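Local coordinates for putative ABC transporter amino acid-binding protein (Sinorhizobium meliloti, PDB 2Q88) that binds the compatible solutes ectoine and hydroxyectoine as the substrate-binding protein of an ABC transporter, probably delivering them for uptake, at residues Arg43-Arg48 and Ala223-Ser228; Pro66-Gly71 and Ala88-Ser93; Asp203-Arg208 and Asp216-Glu221. All blocks are in the same frame, centred on the assembly; numbering follows the deposited sequence.

Contact 1 (Arg43-Arg48 and Ala223-Ser228); sequences REIFKR and AKLKES
Leu225 reaches from one helix across to another and divides its two methyls between unlike partners, Ile45 and the guanidinium group of Arg48. On the apolar side, Leu225 CD2 packs against Ile45 CG1 at 3.6 Å, with Ile45 CD1 a little farther off. Ile45 sets its CG1 branch beside the backbone N (chi1 -71°), which carries the ethyl arm towards Leu225 while CG2 is left for other neighbours; a beta-branched residue thus serves two directions at once. The other methyl, Leu225 CD1, lies over the centre of one guanidinium face, 3.7 Å from Arg48 CZ, a methyl-on-face contact that does not compete with the N-H groups for the bond to Glu44. As modelled, Leu225 sits away from the staggered positions (chi1 -109°), so the exact placing of its two methyls should be read with some caution. Arg48, extended from CG to NE, is steadied by Glu44 one turn earlier in its helix: Arg48 NE donates to the anti lone pair of Glu44 OE1 at 2.8 Å, a salt bridge whose acceptor is tilted 31° from the guanidinium plane, and Arg48 NH2 adds a weak bond to the same oxygen. With an alanine in place of Leu225 both methyls go, and the loss is likely to open a gap beside Ile45 and leave one guanidinium face without its cover. The contact joins helix 37-48 to the end of helix 212-228, where Ile45 also touches Phe218 and Leu222; Phe231 of helix 230-235 packs on Leu225, and Phe46 leans on Val54 of strand 53-58.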
loop_
_atom_site.group_PDB
_atom_site.type_symbol
_atom_site.label_atom_id
_atom_site.label_comp_id
_atom_site.label_asym_id
_atom_site.label_seq_id
_atom_site.Cartn_x
_atom_site.Cartn_y
_atom_site.Cartn_z
ATOM N N ARG A 43 10.401 10.924 -0.586
ATOM C CA ARG A 43 10.948 12.178 -1.106
ATOM C C ARG A 43 11.973 12.744 -0.143
ATOM O O ARG A 43 13.023 13.204 -0.570
ATOM C CB ARG A 43 9.858 13.219 -1.364
ATOM C CG ARG A 43 10.406 14.546 -1.901
ATOM C CD ARG A 43 9.383 15.667 -1.915
ATOM N NE ARG A 43 8.224 15.251 -2.692
ATOM C CZ ARG A 43 8.138 15.315 -4.014
ATOM N NH1 ARG A 43 9.147 15.807 -4.746
ATOM N NH2 ARG A 43 7.026 14.889 -4.608
ATOM N N GLU A 44 11.667 12.691 1.153
ATOM C CA GLU A 44 12.572 13.218 2.176
ATOM C C GLU A 44 13.888 12.438 2.241
ATOM O O GLU A 44 14.961 13.037 2.320
ATOM C CB GLU A 44 11.888 13.288 3.555
ATOM C CG GLU A 44 12.698 14.011 4.633
ATOM C CD GLU A 44 13.246 15.376 4.182
ATOM O OE1 GLU A 44 14.448 15.644 4.428
ATOM O OE2 GLU A 44 12.491 16.186 3.584
ATOM N N ILE A 45 13.815 11.109 2.199
ATOM C CA ILE A 45 15.046 10.305 2.211
ATOM C C ILE A 45 15.894 10.562 0.954
ATOM O O ILE A 45 17.101 10.826 1.039
ATOM C CB ILE A 45 14.724 8.813 2.398
ATOM C CG1 ILE A 45 14.250 8.573 3.843
ATOM C CG2 ILE A 45 15.964 7.948 2.086
ATOM C CD1 ILE A 45 13.623 7.226 4.119
ATOM N N PHE A 46 15.260 10.497 -0.214
ATOM C CA PHE A 46 15.996 10.733 -1.455
ATOM C C PHE A 46 16.678 12.086 -1.448
ATOM O O PHE A 46 17.822 12.203 -1.885
ATOM C CB PHE A 46 15.104 10.553 -2.686
ATOM C CG PHE A 46 14.981 9.122 -3.135
ATOM C CD1 PHE A 46 16.111 8.402 -3.532
ATOM C CD2 PHE A 46 13.736 8.498 -3.185
ATOM C CE1 PHE A 46 16.003 7.056 -3.950
ATOM C CE2 PHE A 46 13.612 7.168 -3.593
ATOM C CZ PHE A 46 14.746 6.443 -3.979
ATOM N N LYS A 47 15.988 13.103 -0.939
ATOM C CA LYS A 47 16.587 14.432 -0.802
ATOM C C LYS A 47 17.851 14.365 0.050
ATOM O O LYS A 47 18.888 14.939 -0.310
ATOM C CB LYS A 47 15.599 15.429 -0.192
ATOM C CG LYS A 47 16.164 16.846 -0.153
ATOM C CD LYS A 47 15.258 17.855 0.530
ATOM C CE LYS A 47 16.035 19.150 0.787
ATOM N NZ LYS A 47 15.149 20.267 1.231
ATOM N N ARG A 48 17.763 13.644 1.170
ATOM C CA ARG A 48 18.889 13.499 2.096
ATOM C C ARG A 48 20.040 12.754 1.456
ATOM O O ARG A 48 21.192 13.020 1.778
ATOM C CB ARG A 48 18.442 12.785 3.371
ATOM C CG ARG A 48 17.664 13.697 4.297
ATOM C CD ARG A 48 16.882 12.979 5.384
ATOM N NE ARG A 48 15.950 13.908 6.011
ATOM C CZ ARG A 48 16.159 14.536 7.162
ATOM N NH1 ARG A 48 17.270 14.326 7.856
ATOM N NH2 ARG A 48 15.242 15.366 7.628
ATOM N N ALA A 223 16.389 4.952 9.342
ATOM C CA ALA A 223 16.754 4.750 10.746
ATOM C C ALA A 223 16.989 6.068 11.488
ATOM O O ALA A 223 16.564 6.215 12.623
ATOM C CB ALA A 223 17.976 3.839 10.869
ATOM N N LYS A 224 17.667 7.016 10.852
ATOM C CA LYS A 224 17.897 8.327 11.469
ATOM C C LYS A 224 16.601 9.119 11.655
ATOM O O LYS A 224 16.429 9.808 12.667
ATOM C CB LYS A 224 18.925 9.130 10.661
ATOM C CG LYS A 224 20.317 8.547 10.771
ATOM C CD LYS A 224 21.395 9.417 10.143
ATOM C CE LYS A 224 21.626 9.054 8.699
ATOM N NZ LYS A 224 22.904 9.638 8.154
ATOM N N LEU A 225 15.697 9.026 10.682
ATOM C CA LEU A 225 14.373 9.648 10.778
ATOM C C LEU A 225 13.575 9.054 11.941
ATOM O O LEU A 225 12.924 9.783 12.696
ATOM C CB LEU A 225 13.599 9.412 9.474
ATOM C CG LEU A 225 13.279 10.488 8.434
ATOM C CD1 LEU A 225 14.208 11.707 8.421
ATOM C CD2 LEU A 225 13.148 9.850 7.048
ATOM N N LYS A 226 13.623 7.730 12.067
ATOM C CA LYS A 226 12.940 7.022 13.161
ATOM C C LYS A 226 13.476 7.462 14.522
ATOM O O LYS A 226 12.701 7.803 15.405
ATOM C CB LYS A 226 13.047 5.499 12.991
ATOM C CG LYS A 226 12.150 4.940 11.869
ATOM C CD LYS A 226 12.398 3.460 11.615
ATOM C CE LYS A 226 11.348 2.872 10.664
ATOM N NZ LYS A 226 11.607 1.442 10.352
ATOM N N GLU A 227 14.806 7.472 14.650
ATOM C CA GLU A 227 15.514 7.851 15.875
ATOM C C GLU A 227 15.222 9.300 16.311
ATOM O O GLU A 227 14.919 9.552 17.480
ATOM C CB GLU A 227 17.019 7.619 15.667
ATOM C CG GLU A 227 17.939 8.189 16.738
ATOM C CD GLU A 227 18.444 7.161 17.727
ATOM O OE1 GLU A 227 18.342 5.939 17.461
ATOM O OE2 GLU A 227 18.968 7.581 18.777
ATOM N N SER A 228 15.273 10.241 15.373
ATOM C CA SER A 228 15.050 11.657 15.699
ATOM C C SER A 228 13.585 11.998 16.018
ATOM O O SER A 228 13.304 12.978 16.708
ATOM C CB SER A 228 15.553 12.554 14.559
ATOM O OG SER A 228 14.787 12.319 13.382
#

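Contact 2 (Pro66-Gly71 and Ala88-Ser93); sequences PGLQAG and AAVAYS
Leu68 and Val90 supply the apolar half of this contact, meeting through one methyl each: Leu68 CD2 lies 3.5 Å from Val90 CG1, slightly closer than ordinary van der Waals contact, and the two side chains run at about a right angle. Leu68 gets there by placing CG anti to its backbone N (chi1 -177°), which sends its forked end from helix 64-69 towards Val90, next to strand 91-92. Val90 faces two ways. While CG1 meets the leucine, CG2 rests 3.5 Å above one face of the Tyr92 ring, nearer the ring's margin than its middle.

The remaining contact across the segments belongs to Gln69 and Ala89. Gln69, extended beyond CG, runs out past Ala89, its CG 4.1 Å from Ala89 O. The small methyl of Ala89 lets this long side chain lie close.

At the C-terminal end of the helix Gly71 N reaches back to Leu68 O at 2.9 Å in a Schellman motif, and the positive phi of Gly71 (81°) is easily adopted without a side chain.

Ala206 of strand 206-207 touches Leu68, Val90 and Tyr92, whose OH bonds to Leu80 O of the ectoine pocket. The chemistry is therefore graded: branched aliphatics seal the buried side, while the more exposed side carries a flexible glutamine beside a small alanine.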
loop_
_atom_site.group_PDB
_atom_site.type_symbol
_atom_site.label_atom_id
_atom_site.label_comp_id
_atom_site.label_asym_id
_atom_site.label_seq_id
_atom_site.Cartn_x
_atom_site.Cartn_y
_atom_site.Cartn_z
ATOM N N PRO A 66 6.540 -6.308 -11.253
ATOM C CA PRO A 66 6.980 -6.510 -12.633
ATOM C C PRO A 66 7.753 -5.330 -13.241
ATOM O O PRO A 66 8.800 -5.543 -13.846
ATOM C CB PRO A 66 5.664 -6.756 -13.381
ATOM C CG PRO A 66 4.795 -7.439 -12.363
ATOM C CD PRO A 66 5.131 -6.731 -11.071
ATOM N N GLY A 67 7.238 -4.109 -13.094
ATOM C CA GLY A 67 7.895 -2.914 -13.637
ATOM C C GLY A 67 9.210 -2.603 -12.935
ATOM O O GLY A 67 10.170 -2.141 -13.559
ATOM N N LEU A 68 9.250 -2.860 -11.633
ATOM C CA LEU A 68 10.467 -2.694 -10.846
ATOM C C LEU A 68 11.544 -3.675 -11.332
ATOM O O LEU A 68 12.669 -3.277 -11.642
ATOM C CB LEU A 68 10.165 -2.894 -9.352
ATOM C CG LEU A 68 11.322 -2.680 -8.375
ATOM C CD1 LEU A 68 11.746 -1.229 -8.325
ATOM C CD2 LEU A 68 10.972 -3.205 -6.984
ATOM N N GLN A 69 11.176 -4.946 -11.436
ATOM C CA GLN A 69 12.086 -5.976 -11.946
ATOM C C GLN A 69 12.544 -5.695 -13.376
ATOM O O GLN A 69 13.688 -5.996 -13.733
ATOM C CB GLN A 69 11.438 -7.360 -11.834
ATOM C CG GLN A 69 11.183 -7.785 -10.381
ATOM C CD GLN A 69 10.581 -9.183 -10.242
ATOM O OE1 GLN A 69 10.939 -9.926 -9.324
ATOM N NE2 GLN A 69 9.669 -9.534 -11.132
ATOM N N ALA A 70 11.665 -5.099 -14.179
ATOM C CA ALA A 70 11.979 -4.742 -15.561
ATOM C C ALA A 70 12.843 -3.485 -15.658
ATOM O O ALA A 70 13.293 -3.116 -16.742
ATOM C CB ALA A 70 10.694 -4.578 -16.377
ATOM N N GLY A 71 13.072 -2.835 -14.521
ATOM C CA GLY A 71 13.906 -1.642 -14.461
ATOM C C GLY A 71 13.198 -0.365 -14.876
ATOM O O GLY A 71 13.849 0.634 -15.174
ATOM N N ALA A 88 10.670 -12.124 -1.591
ATOM C CA ALA A 88 11.534 -12.933 -2.452
ATOM C C ALA A 88 11.838 -12.273 -3.800
ATOM O O ALA A 88 12.813 -12.633 -4.453
ATOM C CB ALA A 88 10.914 -14.301 -2.668
ATOM N N ALA A 89 11.001 -11.315 -4.207
ATOM C CA ALA A 89 11.069 -10.702 -5.543
ATOM C C ALA A 89 11.754 -9.339 -5.552
ATOM O O ALA A 89 12.255 -8.904 -6.587
ATOM C CB ALA A 89 9.666 -10.574 -6.138
ATOM N N VAL A 90 11.755 -8.668 -4.400
ATOM C CA VAL A 90 12.298 -7.311 -4.267
ATOM C C VAL A 90 13.177 -7.165 -3.024
ATOM O O VAL A 90 13.128 -8.001 -2.123
ATOM C CB VAL A 90 11.161 -6.254 -4.186
ATOM C CG1 VAL A 90 10.322 -6.277 -5.440
ATOM C CG2 VAL A 90 10.283 -6.496 -2.966
ATOM N N ALA A 91 13.972 -6.099 -2.984
ATOM C CA ALA A 91 14.740 -5.737 -1.797
ATOM C C ALA A 91 14.004 -4.611 -1.063
ATOM O O ALA A 91 14.024 -3.467 -1.497
ATOM C CB ALA A 91 16.136 -5.288 -2.194
ATOM N N TYR A 92 13.355 -4.966 0.043
ATOM C CA TYR A 92 12.575 -4.045 0.857
ATOM C C TYR A 92 13.440 -3.284 1.841
ATOM O O TYR A 92 14.423 -3.814 2.366
ATOM C CB TYR A 92 11.536 -4.821 1.669
ATOM C CG TYR A 92 10.171 -4.979 1.027
ATOM C CD1 TYR A 92 9.335 -3.882 0.834
ATOM C CD2 TYR A 92 9.696 -6.240 0.680
ATOM C CE1 TYR A 92 8.062 -4.034 0.267
ATOM C CE2 TYR A 92 8.432 -6.408 0.110
ATOM C CZ TYR A 92 7.633 -5.307 -0.099
ATOM O OH TYR A 92 6.389 -5.478 -0.652
ATOM N N SER A 93 13.052 -2.041 2.106
ATOM C CA SER A 93 13.570 -1.308 3.240
ATOM C C SER A 93 12.966 -1.883 4.514
ATOM O O SER A 93 12.161 -2.800 4.465
ATOM C CB SER A 93 13.146 0.157 3.143
ATOM O OG SER A 93 11.758 0.273 3.414
#

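Contact 3 (Asp203-Arg208 and Asp216-Glu221); sequences DGAAFR and DAFDVE. With CD (cadmium ion), chain D.
Phe207 and Phe218 form a T-shaped (edge-to-face) pair that fastens strand 206-207, which runs antiparallel to strand 91-92, to helix 212-228; the chain just before this strand is consistent with one of the crossings that link the two lobes in periplasmic binding proteins. The edge of Phe207 is directed at the face of Phe218, with ring centroids 5.2 Å apart and planes at 64°. Phe207 CZ leads, standing over the Phe218 face near its rim, 3.5 Å from Phe218 CG and 3.8 Å from Phe218 CB. Phe218 has CG anti to its backbone N (chi1 -174°), which carries the ring out from the helix to the strand. Its far end is met by Ala205, whose CB is 3.7 Å from Phe218 CZ. Alanine suits this place, because a short methyl lets the ring tip come close to the strand while the larger Phe207 covers the part nearer the helix. Asp216, whose side chain sets out away from the strand, binds a cadmium ion through OD2 at 2.2 Å. Glu212, one turn earlier, is the second protein ligand; two waters lie at plausible bonding distances, and a third sits too close to the metal to be trusted. On the same helix Asp219 OD1 accepts a hydrogen bond from Gln94 N. The helix thus presents two chemistries: one phenylalanine on its inner side holds the strand residues Ala205 and Phe207 by dispersion and ring electrostatics, without any hydrogen bond between the two segments, while Asp216 goes to the metal and Asp219 to the N-H of Gln94.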
loop_
_atom_site.group_PDB
_atom_site.type_symbol
_atom_site.label_atom_id
_atom_site.label_comp_id
_atom_site.label_asym_id
_atom_site.label_seq_id
_atom_site.Cartn_x
_atom_site.Cartn_y
_atom_site.Cartn_z
ATOM N N ASP A 203 4.246 -1.897 5.162
ATOM C CA ASP A 203 4.994 -1.772 3.927
ATOM C C ASP A 203 6.463 -1.366 4.164
ATOM O O ASP A 203 6.923 -1.249 5.298
ATOM C CB ASP A 203 4.294 -0.783 2.977
ATOM C CG ASP A 203 4.760 0.656 3.154
ATOM O OD1 ASP A 203 5.226 1.022 4.257
ATOM O OD2 ASP A 203 4.714 1.496 2.227
ATOM N N GLY A 204 7.192 -1.203 3.074
ATOM C CA GLY A 204 8.465 -0.499 3.074
ATOM C C GLY A 204 8.633 -0.078 1.632
ATOM O O GLY A 204 7.841 -0.490 0.782
ATOM N N ALA A 205 9.650 0.725 1.339
ATOM C CA ALA A 205 9.997 0.972 -0.051
ATOM C C ALA A 205 10.617 -0.309 -0.631
ATOM O O ALA A 205 11.394 -0.972 0.045
ATOM C CB ALA A 205 10.964 2.143 -0.160
ATOM N N ALA A 206 10.256 -0.666 -1.863
ATOM C CA ALA A 206 10.834 -1.851 -2.506
ATOM C C ALA A 206 11.785 -1.453 -3.629
ATOM O O ALA A 206 11.439 -0.620 -4.466
ATOM C CB ALA A 206 9.751 -2.743 -3.051
ATOM N N PHE A 207 12.960 -2.082 -3.651
ATOM C CA PHE A 207 13.971 -1.827 -4.670
ATOM C C PHE A 207 14.267 -3.105 -5.426
ATOM O O PHE A 207 13.993 -4.194 -4.935
ATOM C CB PHE A 207 15.254 -1.299 -4.022
ATOM C CG PHE A 207 15.041 -0.076 -3.183
ATOM C CD1 PHE A 207 14.700 -0.190 -1.833
ATOM C CD2 PHE A 207 15.172 1.191 -3.736
ATOM C CE1 PHE A 207 14.488 0.949 -1.049
ATOM C CE2 PHE A 207 14.965 2.328 -2.958
ATOM C CZ PHE A 207 14.618 2.202 -1.615
ATOM N N ARG A 208 14.809 -2.957 -6.628
ATOM C CA ARG A 208 15.257 -4.091 -7.422
ATOM C C ARG A 208 16.316 -4.851 -6.614
ATOM O O ARG A 208 17.171 -4.230 -5.972
ATOM C CB ARG A 208 15.849 -3.573 -8.732
ATOM C CG ARG A 208 15.347 -4.245 -9.989
ATOM C CD ARG A 208 16.136 -3.854 -11.252
ATOM N NE ARG A 208 17.537 -4.269 -11.157
ATOM C CZ ARG A 208 18.591 -3.451 -11.157
ATOM N NH1 ARG A 208 18.440 -2.134 -11.276
ATOM N NH2 ARG A 208 19.810 -3.960 -11.054
ATOM N N ASP A 216 20.230 -0.126 1.100
ATOM C CA ASP A 216 21.046 0.142 2.304
ATOM C C ASP A 216 21.113 1.616 2.654
ATOM O O ASP A 216 20.911 1.991 3.805
ATOM C CB ASP A 216 22.489 -0.357 2.141
ATOM C CG ASP A 216 22.591 -1.858 2.021
ATOM O OD1 ASP A 216 21.579 -2.574 2.195
ATOM O OD2 ASP A 216 23.679 -2.404 1.759
ATOM N N ALA A 217 21.445 2.444 1.662
ATOM C CA ALA A 217 21.509 3.897 1.829
ATOM C C ALA A 217 20.174 4.513 2.265
ATOM O O ALA A 217 20.121 5.372 3.156
ATOM C CB ALA A 217 21.992 4.540 0.536
ATOM N N PHE A 218 19.098 4.074 1.627
ATOM C CA PHE A 218 17.748 4.469 2.001
ATOM C C PHE A 218 17.491 4.089 3.468
ATOM O O PHE A 218 16.994 4.890 4.254
ATOM C CB PHE A 218 16.758 3.767 1.063
ATOM C CG PHE A 218 15.326 4.192 1.235
ATOM C CD1 PHE A 218 14.476 3.505 2.116
ATOM C CD2 PHE A 218 14.808 5.254 0.498
ATOM C CE1 PHE A 218 13.133 3.894 2.265
ATOM C CE2 PHE A 218 13.462 5.651 0.649
ATOM C CZ PHE A 218 12.631 4.960 1.528
ATOM N N ASP A 219 17.870 2.868 3.835
ATOM C CA ASP A 219 17.664 2.362 5.187
ATOM C C ASP A 219 18.449 3.123 6.250
ATOM O O ASP A 219 17.950 3.319 7.345
ATOM C CB ASP A 219 17.998 0.873 5.257
ATOM C CG ASP A 219 16.791 -0.005 4.976
ATOM O OD1 ASP A 219 15.668 0.529 4.974
ATOM O OD2 ASP A 219 16.868 -1.236 4.774
ATOM N N VAL A 220 19.664 3.564 5.922
ATOM C CA VAL A 220 20.470 4.342 6.864
ATOM C C VAL A 220 19.722 5.636 7.232
ATOM O O VAL A 220 19.622 5.996 8.405
ATOM C CB VAL A 220 21.905 4.609 6.317
ATOM C CG1 VAL A 220 22.606 5.708 7.093
ATOM C CG2 VAL A 220 22.747 3.328 6.373
ATOM N N GLU A 221 19.158 6.299 6.231
ATOM C CA GLU A 221 18.403 7.544 6.451
ATOM C C GLU A 221 17.073 7.314 7.168
ATOM O O GLU A 221 16.648 8.143 7.983
ATOM C CB GLU A 221 18.140 8.274 5.127
ATOM C CG GLU A 221 19.381 8.816 4.407
ATOM C CD GLU A 221 20.374 9.514 5.321
ATOM O OE1 GLU A 221 19.994 10.482 6.020
ATOM O OE2 GLU A 221 21.557 9.102 5.333
HETATM CD CD CD D . 24.901 -4.096 1.175
HETATM O O HOH W 1 26.306 -3.149 -0.514
HETATM O O HOH W 2 24.121 -4.878 2.366
HETATM O O HOH W 3 25.621 -6.491 1.117
#

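Contact 3 lies between the other two, its centre 11 Å from that of contact 1 and 12 Å from that of contact 2. It shares helix 212-228 with contact 1, where Ile45 CG2 packs on Phe218 CD2, so that this phenylalanine meets both strand 206-207 and helix 37-48. With contact 2 the connection is a sheet: Ala91 N probably donates to Phe207 O at 2.7 Å and Ser93 N to Ala205 O at 2.9 Å. Contacts 1 and 2 do not touch, their nearest atoms being about 7 Å apart. The bound ectoine is about 11 Å from the Val90 side chain and about 13 Å from that of Ala205, so neither touches the ligand.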